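Local coordinates for protein peptide methionine sulfoxide reductase msrA/msrB (Neisseria gonorrhoeae, PDB 2H30) that reduces methionine sulfoxide in proteins, its N-terminal thioredoxin domain, the fragment in this structure, being able to pass electrons from DsbD to the downstream reductase domains, at residues Pro40-Phe45 against Ala149-Pro154; Ser55-Ala60 against Lys93-Leu98; Ala67-Ala72 against Ala145-Leu150. The protein carries 2 engineered substitutions. One frame throughout, in Å; residues are numbered along the deposited sequence.

Interaction 1: Pro40-Phe45 against Ala149-Pro154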
loop_
_atom_site.group_PDB
_atom_site.type_symbol
_atom_site.label_atom_id
_atom_site.label_comp_id
_atom_site.label_asym_id
_atom_site.label_seq_id
_atom_site.Cartn_x
_atom_site.Cartn_y
_atom_site.Cartn_z
ATOM N N PRO A 40 -4.820 3.601 -12.004
ATOM C CA PRO A 40 -5.132 3.843 -10.560
ATOM C C PRO A 40 -4.025 3.205 -9.710
ATOM O O PRO A 40 -3.276 2.387 -10.209
ATOM C CB PRO A 40 -6.442 3.081 -10.348
ATOM C CG PRO A 40 -6.409 1.949 -11.401
ATOM C CD PRO A 40 -5.667 2.547 -12.603
ATOM N N THR A 41 -3.983 3.545 -8.428
ATOM C CA THR A 41 -2.998 2.999 -7.524
ATOM C C THR A 41 -3.722 2.367 -6.361
ATOM O O THR A 41 -4.601 2.993 -5.712
ATOM C CB THR A 41 -2.053 4.106 -7.025
ATOM O OG1 THR A 41 -1.348 4.617 -8.195
ATOM C CG2 THR A 41 -0.980 3.545 -6.092
ATOM N N LEU A 42 -3.344 1.113 -6.084
ATOM C CA LEU A 42 -3.925 0.380 -4.943
ATOM C C LEU A 42 -2.833 0.327 -3.904
ATOM O O LEU A 42 -1.726 -0.169 -4.187
ATOM C CB LEU A 42 -4.322 -1.033 -5.407
ATOM C CG LEU A 42 -4.900 -1.849 -4.266
ATOM C CD1 LEU A 42 -6.212 -1.258 -3.690
ATOM C CD2 LEU A 42 -5.088 -3.278 -4.905
ATOM N N ILE A 43 -3.107 0.903 -2.731
ATOM C CA ILE A 43 -2.062 1.054 -1.697
ATOM C C ILE A 43 -2.405 0.229 -0.482
ATOM O O ILE A 43 -3.520 0.363 0.056
ATOM C CB ILE A 43 -1.951 2.503 -1.219
ATOM C CG1 ILE A 43 -1.666 3.426 -2.418
ATOM C CG2 ILE A 43 -0.856 2.617 -0.137
ATOM C CD1 ILE A 43 -1.742 4.897 -2.000
ATOM N N LYS A 44 -1.486 -0.589 -0.044
ATOM C CA LYS A 44 -1.673 -1.357 1.227
ATOM C C LYS A 44 -0.845 -0.676 2.328
ATOM O O LYS A 44 0.396 -0.581 2.141
ATOM C CB LYS A 44 -1.137 -2.776 1.060
ATOM C CG LYS A 44 -1.418 -3.598 2.346
ATOM C CD LYS A 44 -0.881 -4.989 2.219
ATOM C CE LYS A 44 -1.678 -5.856 3.279
ATOM N NZ LYS A 44 -1.484 -7.213 2.914
ATOM N N PHE A 45 -1.516 -0.259 3.410
ATOM C CA PHE A 45 -0.840 0.318 4.590
ATOM C C PHE A 45 -0.639 -0.805 5.582
ATOM O O PHE A 45 -1.574 -1.575 5.876
ATOM C CB PHE A 45 -1.721 1.401 5.234
ATOM C CG PHE A 45 -1.905 2.594 4.344
ATOM C CD1 PHE A 45 -2.884 2.612 3.353
ATOM C CD2 PHE A 45 -1.040 3.664 4.465
ATOM C CE1 PHE A 45 -3.004 3.752 2.521
ATOM C CE2 PHE A 45 -1.171 4.820 3.654
ATOM C CZ PHE A 45 -2.139 4.873 2.675
ATOM N N ALA A 149 -11.581 -6.574 -7.934
ATOM C CA ALA A 149 -12.840 -5.865 -8.093
ATOM C C ALA A 149 -12.598 -4.361 -7.902
ATOM O O ALA A 149 -13.023 -3.530 -8.730
ATOM C CB ALA A 149 -13.847 -6.387 -7.091
ATOM N N LEU A 150 -11.779 -4.022 -6.896
ATOM C CA LEU A 150 -11.528 -2.574 -6.639
ATOM C C LEU A 150 -10.766 -1.883 -7.766
ATOM O O LEU A 150 -11.004 -0.703 -8.086
ATOM C CB LEU A 150 -10.678 -2.386 -5.378
ATOM C CG LEU A 150 -11.326 -2.540 -4.024
ATOM C CD1 LEU A 150 -10.191 -2.228 -2.998
ATOM C CD2 LEU A 150 -12.411 -1.465 -3.899
ATOM N N ILE A 151 -9.818 -2.565 -8.400
ATOM C CA ILE A 151 -9.017 -1.904 -9.456
ATOM C C ILE A 151 -9.854 -1.739 -10.711
ATOM O O ILE A 151 -9.570 -0.843 -11.518
ATOM C CB ILE A 151 -7.656 -2.540 -9.765
ATOM C CG1 ILE A 151 -7.793 -3.933 -10.365
ATOM C CG2 ILE A 151 -6.775 -2.605 -8.496
ATOM C CD1 ILE A 151 -6.409 -4.482 -10.881
ATOM N N ARG A 152 -10.880 -2.579 -10.841
ATOM C CA ARG A 152 -11.827 -2.432 -11.935
ATOM C C ARG A 152 -12.877 -1.376 -11.626
ATOM O O ARG A 152 -13.206 -0.584 -12.533
ATOM C CB ARG A 152 -12.509 -3.756 -12.271
ATOM C CG ARG A 152 -13.256 -3.691 -13.584
ATOM C CD ARG A 152 -14.140 -4.889 -13.742
ATOM N NE ARG A 152 -15.253 -4.817 -12.836
ATOM C CZ ARG A 152 -15.485 -5.622 -11.813
ATOM N NH1 ARG A 152 -14.664 -6.612 -11.528
ATOM N NH2 ARG A 152 -16.546 -5.424 -11.056
ATOM N N ASN A 153 -13.402 -1.359 -10.407
ATOM C CA ASN A 153 -14.492 -0.403 -10.063
ATOM C C ASN A 153 -14.267 0.052 -8.632
ATOM O O ASN A 153 -14.450 -0.740 -7.712
ATOM C CB ASN A 153 -15.854 -1.105 -10.190
ATOM C CG ASN A 153 -17.028 -0.250 -9.661
ATOM O OD1 ASN A 153 -16.882 0.923 -9.409
ATOM N ND2 ASN A 153 -18.182 -0.883 -9.445
ATOM N N PRO A 154 -13.834 1.337 -8.448
ATOM C CA PRO A 154 -13.568 1.777 -7.052
ATOM C C PRO A 154 -14.771 1.667 -6.098
ATOM O O PRO A 154 -14.590 1.619 -4.858
ATOM C CB PRO A 154 -13.222 3.268 -7.230
ATOM C CG PRO A 154 -13.740 3.657 -8.607
ATOM C CD PRO A 154 -13.583 2.388 -9.450
#
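The puckered ring of Pro40 turns its CG toward the helix, 4.2 Å from Ile151 O, a plain van der Waals approach. Further along the strand the flat Phe45 ring meets its own neighbour instead: CG2 of Ile43 sits 3.6 Å above one ring face, displaced toward the rim. The meeting of the two segments is therefore aliphatic, and Leu42 carries most of it. Its CG stands anti to the backbone N (chi1 179°), which sends the forked end out from the strand toward the last turn of the helix. One branch goes to each partner: CD1 lies 4.2 Å from Leu150 CD1, and CD2 lies 4.0 Å from Ile151 CG2. In both pairs the side chains cross at about a right angle, so each touch is methyl on methyl. The contact belongs to the thioredoxin fold: strand 41-45 is an inner strand of the mixed sheet, bonded through its backbone to strands 73-78 and 124-128, and helix 144-152 lies against one sheet face. Leu42 also packs on Leu74 and Trp125 of those flanking strands, so the buried side chain lies between its neighbours in the sheet and the helix. Ile151 has CG2 anti to its carbonyl carbon (chi1 66°), which directs this methyl to Leu42 and Ala72. Leu150, next to it, reaches Arg136 of the edge strand 134-139. The helix stops just after these residues: Asn153 N still donates to Ala149 O at 2.8 Å, while Asn153 itself has left helical backbone angles and OD1 of its side chain accepts from Asn155 N.

Interaction 2: Ser55-Ala60 against Lys93-Leu98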
loop_
_atom_site.group_PDB
_atom_site.type_symbol
_atom_site.label_atom_id
_atom_site.label_comp_id
_atom_site.label_asym_id
_atom_site.label_seq_id
_atom_site.Cartn_x
_atom_site.Cartn_y
_atom_site.Cartn_z
ATOM N N SER A 55 2.144 -11.588 7.417
ATOM C CA SER A 55 1.745 -12.851 6.724
ATOM C C SER A 55 1.265 -12.626 5.300
ATOM O O SER A 55 1.192 -13.579 4.509
ATOM C CB SER A 55 0.637 -13.526 7.538
ATOM O OG SER A 55 -0.616 -12.874 7.362
ATOM N N GLU A 56 0.884 -11.363 5.009
ATOM C CA GLU A 56 0.278 -11.011 3.747
ATOM C C GLU A 56 1.298 -10.349 2.781
ATOM O O GLU A 56 0.943 -10.045 1.633
ATOM C CB GLU A 56 -0.888 -10.057 3.989
ATOM C CG GLU A 56 -2.092 -10.731 4.620
ATOM C CD GLU A 56 -3.213 -9.708 4.967
ATOM O OE1 GLU A 56 -2.986 -8.485 4.812
ATOM O OE2 GLU A 56 -4.328 -10.134 5.376
ATOM N N LEU A 57 2.529 -10.157 3.228
ATOM C CA LEU A 57 3.559 -9.493 2.343
ATOM C C LEU A 57 3.817 -10.338 1.082
ATOM O O LEU A 57 3.861 -9.784 -0.030
ATOM C CB LEU A 57 4.863 -9.239 3.074
ATOM C CG LEU A 57 4.809 -8.200 4.189
ATOM C CD1 LEU A 57 6.103 -8.249 4.948
ATOM C CD2 LEU A 57 4.574 -6.822 3.553
ATOM N N GLY A 58 3.872 -11.659 1.264
ATOM C CA GLY A 58 4.124 -12.534 0.076
ATOM C C GLY A 58 2.950 -12.492 -0.896
ATOM O O GLY A 58 3.119 -12.560 -2.113
ATOM N N GLN A 59 1.738 -12.427 -0.354
ATOM C CA GLN A 59 0.548 -12.298 -1.144
ATOM C C GLN A 59 0.572 -11.012 -1.973
ATOM O O GLN A 59 0.326 -11.034 -3.168
ATOM C CB GLN A 59 -0.635 -12.310 -0.172
ATOM C CG GLN A 59 -1.949 -12.254 -0.849
ATOM C CD GLN A 59 -3.070 -12.076 0.208
ATOM O OE1 GLN A 59 -3.036 -11.122 0.963
ATOM N NE2 GLN A 59 -4.045 -12.982 0.233
ATOM N N ALA A 60 0.850 -9.891 -1.308
ATOM C CA ALA A 60 0.887 -8.605 -2.026
ATOM C C ALA A 60 1.982 -8.602 -3.090
ATOM O O ALA A 60 1.784 -8.034 -4.153
ATOM C CB ALA A 60 1.150 -7.470 -0.973
ATOM N N LYS A 93 16.391 -1.119 8.256
ATOM C CA LYS A 93 17.340 -2.132 8.686
ATOM C C LYS A 93 16.636 -3.448 9.024
ATOM O O LYS A 93 17.079 -4.485 8.595
ATOM C CB LYS A 93 18.159 -1.616 9.884
ATOM C CG LYS A 93 19.265 -2.609 10.271
ATOM C CD LYS A 93 20.036 -3.192 9.045
ATOM C CE LYS A 93 20.522 -2.104 8.022
ATOM N NZ LYS A 93 20.286 -2.520 6.583
ATOM N N TRP A 94 15.521 -3.349 9.721
ATOM C CA TRP A 94 14.689 -4.520 10.056
ATOM C C TRP A 94 14.149 -5.105 8.742
ATOM O O TRP A 94 14.215 -6.311 8.494
ATOM C CB TRP A 94 13.548 -4.097 10.985
ATOM C CG TRP A 94 12.516 -5.180 11.059
ATOM C CD1 TRP A 94 12.577 -6.354 11.775
ATOM C CD2 TRP A 94 11.316 -5.241 10.280
ATOM N NE1 TRP A 94 11.439 -7.108 11.554
ATOM C CE2 TRP A 94 10.665 -6.459 10.618
ATOM C CE3 TRP A 94 10.719 -4.369 9.339
ATOM C CZ2 TRP A 94 9.443 -6.846 10.049
ATOM C CZ3 TRP A 94 9.494 -4.752 8.771
ATOM C CH2 TRP A 94 8.879 -5.986 9.119
ATOM N N TYR A 95 13.586 -4.236 7.891
ATOM C CA TYR A 95 12.934 -4.762 6.693
ATOM C C TYR A 95 13.883 -5.421 5.707
ATOM O O TYR A 95 13.531 -6.350 4.978
ATOM C CB TYR A 95 12.098 -3.660 6.036
ATOM C CG TYR A 95 11.292 -4.181 4.859
ATOM C CD1 TYR A 95 10.269 -5.111 5.079
ATOM C CD2 TYR A 95 11.641 -3.870 3.570
ATOM C CE1 TYR A 95 9.562 -5.627 4.022
ATOM C CE2 TYR A 95 10.944 -4.423 2.474
ATOM C CZ TYR A 95 9.901 -5.274 2.742
ATOM O OH TYR A 95 9.221 -5.826 1.691
ATOM N N ALA A 96 15.154 -4.972 5.701
ATOM C CA ALA A 96 16.141 -5.573 4.817
ATOM C C ALA A 96 16.365 -7.072 5.126
ATOM O O ALA A 96 16.796 -7.813 4.262
ATOM C CB ALA A 96 17.463 -4.780 4.887
ATOM N N GLY A 97 16.010 -7.528 6.334
ATOM C CA GLY A 97 16.064 -8.967 6.636
ATOM C C GLY A 97 14.954 -9.836 6.048
ATOM O O GLY A 97 15.014 -11.065 6.124
ATOM N N LEU A 98 13.892 -9.183 5.566
ATOM C CA LEU A 98 12.794 -9.905 4.929
ATOM C C LEU A 98 13.085 -10.023 3.447
ATOM O O LEU A 98 13.924 -9.259 2.886
ATOM C CB LEU A 98 11.487 -9.145 5.165
ATOM C CG LEU A 98 10.823 -9.332 6.565
ATOM C CD1 LEU A 98 11.651 -8.884 7.781
ATOM C CD2 LEU A 98 9.411 -8.746 6.589
#
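Leu57 projects CD1 into the angle between Tyr95 and Leu98, where it comes 3.7 Å from Leu98 CD2 and 4.4 Å from Tyr95 CE1. In this thioredoxin fold Leu57 belongs to helix 51-64, whose start carries a Cys50-Cys53 pair of the CxxC type, probably the redox-active thiols, and the contact joins that helix to the end of helix 90-95. The methyl approaches the tyrosine ring at its edge, near the ring plane, and not over a face. Against Leu98 the two leucine side chains cross at about a right angle, so the touch is methyl on methyl. Leu57 CG lies anti to its carbonyl carbon (chi1 -68°), and with chi2 at 170° CD1 extends toward Leu98. Leu103 packs on both Leu57 and Ala60, extending the apolar patch along the same helix. The helix is kinked where N of Gly58 and Gln59 lacks a bond to the turn before; Ala60 N resumes with a bond to Glu56 O at 2.9 Å. Glu56 joins other parts of the chain, with OE1 in a salt bridge to Lys44 NZ and OE2 bonded to Ser141 OG. On the other segment, a type I turn from Tyr95 to Leu98, closed by Leu98 N on Tyr95 O at 2.9 Å, brings Leu98 back beside the tyrosine. Trp94, whose ring also makes a cation-pi contact with Lys86, lies beneath that leucine: Leu98 CD1 rests 3.7 Å above one indole face, offset toward its rim.

Interaction 3: Ala67-Ala72 against Ala145-Leu150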
loop_
_atom_site.group_PDB
_atom_site.type_symbol
_atom_site.label_atom_id
_atom_site.label_comp_id
_atom_site.label_asym_id
_atom_site.label_seq_id
_atom_site.Cartn_x
_atom_site.Cartn_y
_atom_site.Cartn_z
ATOM N N ALA A 67 0.038 -10.478 -13.933
ATOM C CA ALA A 67 -0.581 -9.757 -15.034
ATOM C C ALA A 67 -2.022 -9.264 -14.774
ATOM O O ALA A 67 -2.409 -8.238 -15.334
ATOM C CB ALA A 67 -0.593 -10.661 -16.282
ATOM N N LYS A 68 -2.786 -9.975 -13.935
ATOM C CA LYS A 68 -4.168 -9.541 -13.646
ATOM C C LYS A 68 -4.208 -8.158 -12.998
ATOM O O LYS A 68 -5.232 -7.490 -13.045
ATOM C CB LYS A 68 -4.889 -10.517 -12.731
ATOM C CG LYS A 68 -5.134 -11.837 -13.380
ATOM C CD LYS A 68 -6.025 -12.689 -12.506
ATOM C CE LYS A 68 -5.344 -13.171 -11.261
ATOM N NZ LYS A 68 -4.148 -14.019 -11.604
ATOM N N PHE A 69 -3.086 -7.774 -12.375
ATOM C CA PHE A 69 -3.042 -6.469 -11.702
ATOM C C PHE A 69 -2.356 -5.428 -12.550
ATOM O O PHE A 69 -2.100 -4.326 -12.073
ATOM C CB PHE A 69 -2.299 -6.612 -10.340
ATOM C CG PHE A 69 -3.164 -7.294 -9.297
ATOM C CD1 PHE A 69 -4.035 -6.501 -8.488
ATOM C CD2 PHE A 69 -3.217 -8.692 -9.171
ATOM C CE1 PHE A 69 -4.862 -7.091 -7.526
ATOM C CE2 PHE A 69 -4.116 -9.303 -8.182
ATOM C CZ PHE A 69 -4.924 -8.469 -7.342
ATOM N N SER A 70 -2.042 -5.764 -13.809
ATOM C CA SER A 70 -1.201 -4.869 -14.572
ATOM C C SER A 70 -1.834 -3.521 -14.891
ATOM O O SER A 70 -1.088 -2.576 -15.211
ATOM C CB SER A 70 -0.677 -5.543 -15.832
ATOM O OG SER A 70 -1.768 -5.768 -16.673
ATOM N N SER A 71 -3.152 -3.411 -14.773
ATOM C CA SER A 71 -3.824 -2.137 -15.088
ATOM C C SER A 71 -3.678 -1.121 -13.949
ATOM O O SER A 71 -4.116 0.017 -14.118
ATOM C CB SER A 71 -5.321 -2.334 -15.392
ATOM O OG SER A 71 -5.994 -2.771 -14.226
ATOM N N ALA A 72 -3.124 -1.560 -12.787
ATOM C CA ALA A 72 -3.027 -0.649 -11.630
ATOM C C ALA A 72 -1.606 -0.632 -11.149
ATOM O O ALA A 72 -0.859 -1.585 -11.382
ATOM C CB ALA A 72 -3.944 -1.178 -10.450
ATOM N N ALA A 145 -9.717 -11.442 -4.999
ATOM C CA ALA A 145 -10.923 -11.113 -5.760
ATOM C C ALA A 145 -11.434 -9.739 -5.446
ATOM O O ALA A 145 -11.847 -9.021 -6.342
ATOM C CB ALA A 145 -12.045 -12.182 -5.473
ATOM N N GLN A 146 -11.433 -9.377 -4.148
ATOM C CA GLN A 146 -11.806 -8.011 -3.728
ATOM C C GLN A 146 -10.816 -6.963 -4.285
ATOM O O GLN A 146 -11.234 -5.910 -4.785
ATOM C CB GLN A 146 -11.790 -7.930 -2.207
ATOM C CG GLN A 146 -13.016 -8.648 -1.602
ATOM C CD GLN A 146 -12.905 -8.767 -0.115
ATOM O OE1 GLN A 146 -11.807 -8.957 0.451
ATOM N NE2 GLN A 146 -14.085 -8.729 0.568
ATOM N N ALA A 147 -9.532 -7.283 -4.255
ATOM C CA ALA A 147 -8.531 -6.342 -4.822
ATOM C C ALA A 147 -8.742 -6.153 -6.328
ATOM O O ALA A 147 -8.692 -5.055 -6.857
ATOM C CB ALA A 147 -7.100 -6.847 -4.521
ATOM N N LEU A 148 -9.006 -7.261 -7.029
ATOM C CA LEU A 148 -9.261 -7.114 -8.462
ATOM C C LEU A 148 -10.536 -6.339 -8.753
ATOM O O LEU A 148 -10.567 -5.588 -9.741
ATOM C CB LEU A 148 -9.327 -8.541 -9.075
ATOM C CG LEU A 148 -7.967 -9.239 -9.176
ATOM C CD1 LEU A 148 -8.236 -10.692 -9.525
ATOM C CD2 LEU A 148 -7.019 -8.604 -10.233
ATOM N N ALA A 149 -11.581 -6.574 -7.934
ATOM C CA ALA A 149 -12.840 -5.865 -8.093
ATOM C C ALA A 149 -12.598 -4.361 -7.902
ATOM O O ALA A 149 -13.023 -3.530 -8.730
ATOM C CB ALA A 149 -13.847 -6.387 -7.091
ATOM N N LEU A 150 -11.779 -4.022 -6.896
ATOM C CA LEU A 150 -11.528 -2.574 -6.639
ATOM C C LEU A 150 -10.766 -1.883 -7.766
ATOM O O LEU A 150 -11.004 -0.703 -8.086
ATOM C CB LEU A 150 -10.678 -2.386 -5.378
ATOM C CG LEU A 150 -11.326 -2.540 -4.024
ATOM C CD1 LEU A 150 -10.191 -2.228 -2.998
ATOM C CD2 LEU A 150 -12.411 -1.465 -3.899
#
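Lys68 and Phe69, which meet Leu148, sit in a 3-10 turn closed at Ala67 O, which accepts from both Ser70 N and Ser70 OG, each at 2.9 Å. The hydroxyl donates in the carbonyl plane with a C=O...O angle of 149°. These two bonds close the short 3-10 segment that carries Lys68 and Phe69. Leu148 then fits into the angle between them. Its CD2 stands over the centre of the Phe69 ring, 3.6 Å from the centroid and only 13° off the normal, a CH-pi contact made squarely on one face. Ala147 CB approaches the same ring differently, at the edge and near its plane, 3.8 Å from Phe69 CE1. Helix residues one after the other thus supply a face contact and an edge contact. With CG anti to its carbonyl carbon (chi1 -75°), the ring extends to the helix and its far end meets both residues. Trp63 of helix 51-64 stacks with Phe69, which links the ring to a second helix of the thioredoxin fold. Leu148 CD2 is also pressed against Lys68, at 3.5 Å from its carbonyl O and 3.8 Å from its CB. Beyond CB the lysine chain bends at chi3 and chi4, laying CE 4.2 Å from Leu148 CD1, while NZ turns off to a salt bridge with Asp66 OD1; an ion pair with Glu144 OE1 is long and weak. The lysine contributes its methylenes to the contact and has its charge paired elsewhere. With no hydrogen bond joining the segments, the loop and helix are held by dispersion and CH-pi attraction, with the leucine methyl over the ring as the most direct of these contacts.

Interactions 1 and 3 lie side by side, their centres about 7 Å apart, and share Ala149 and Leu150 of helix 144-152. Ile151 joins them, packing on Ala72 and Ser71 as well as on the central strand. Interaction 1 is the more inward, aliphatic methyls between sheet and helix; interaction 3, nearer the surface, combines an aromatic face with a lysine whose charge is paired. Interaction 2, its centre about 21 Å from that of either, is the smallest of the three, and joins the body of helix 51-64 to the end of helix 90-95 by methyl and ring-edge contacts. It reaches interaction 1 through the Lys44-Glu56 salt bridge, NZ to OE1 at 2.7 Å, between strand 41-45 and helix 51-64.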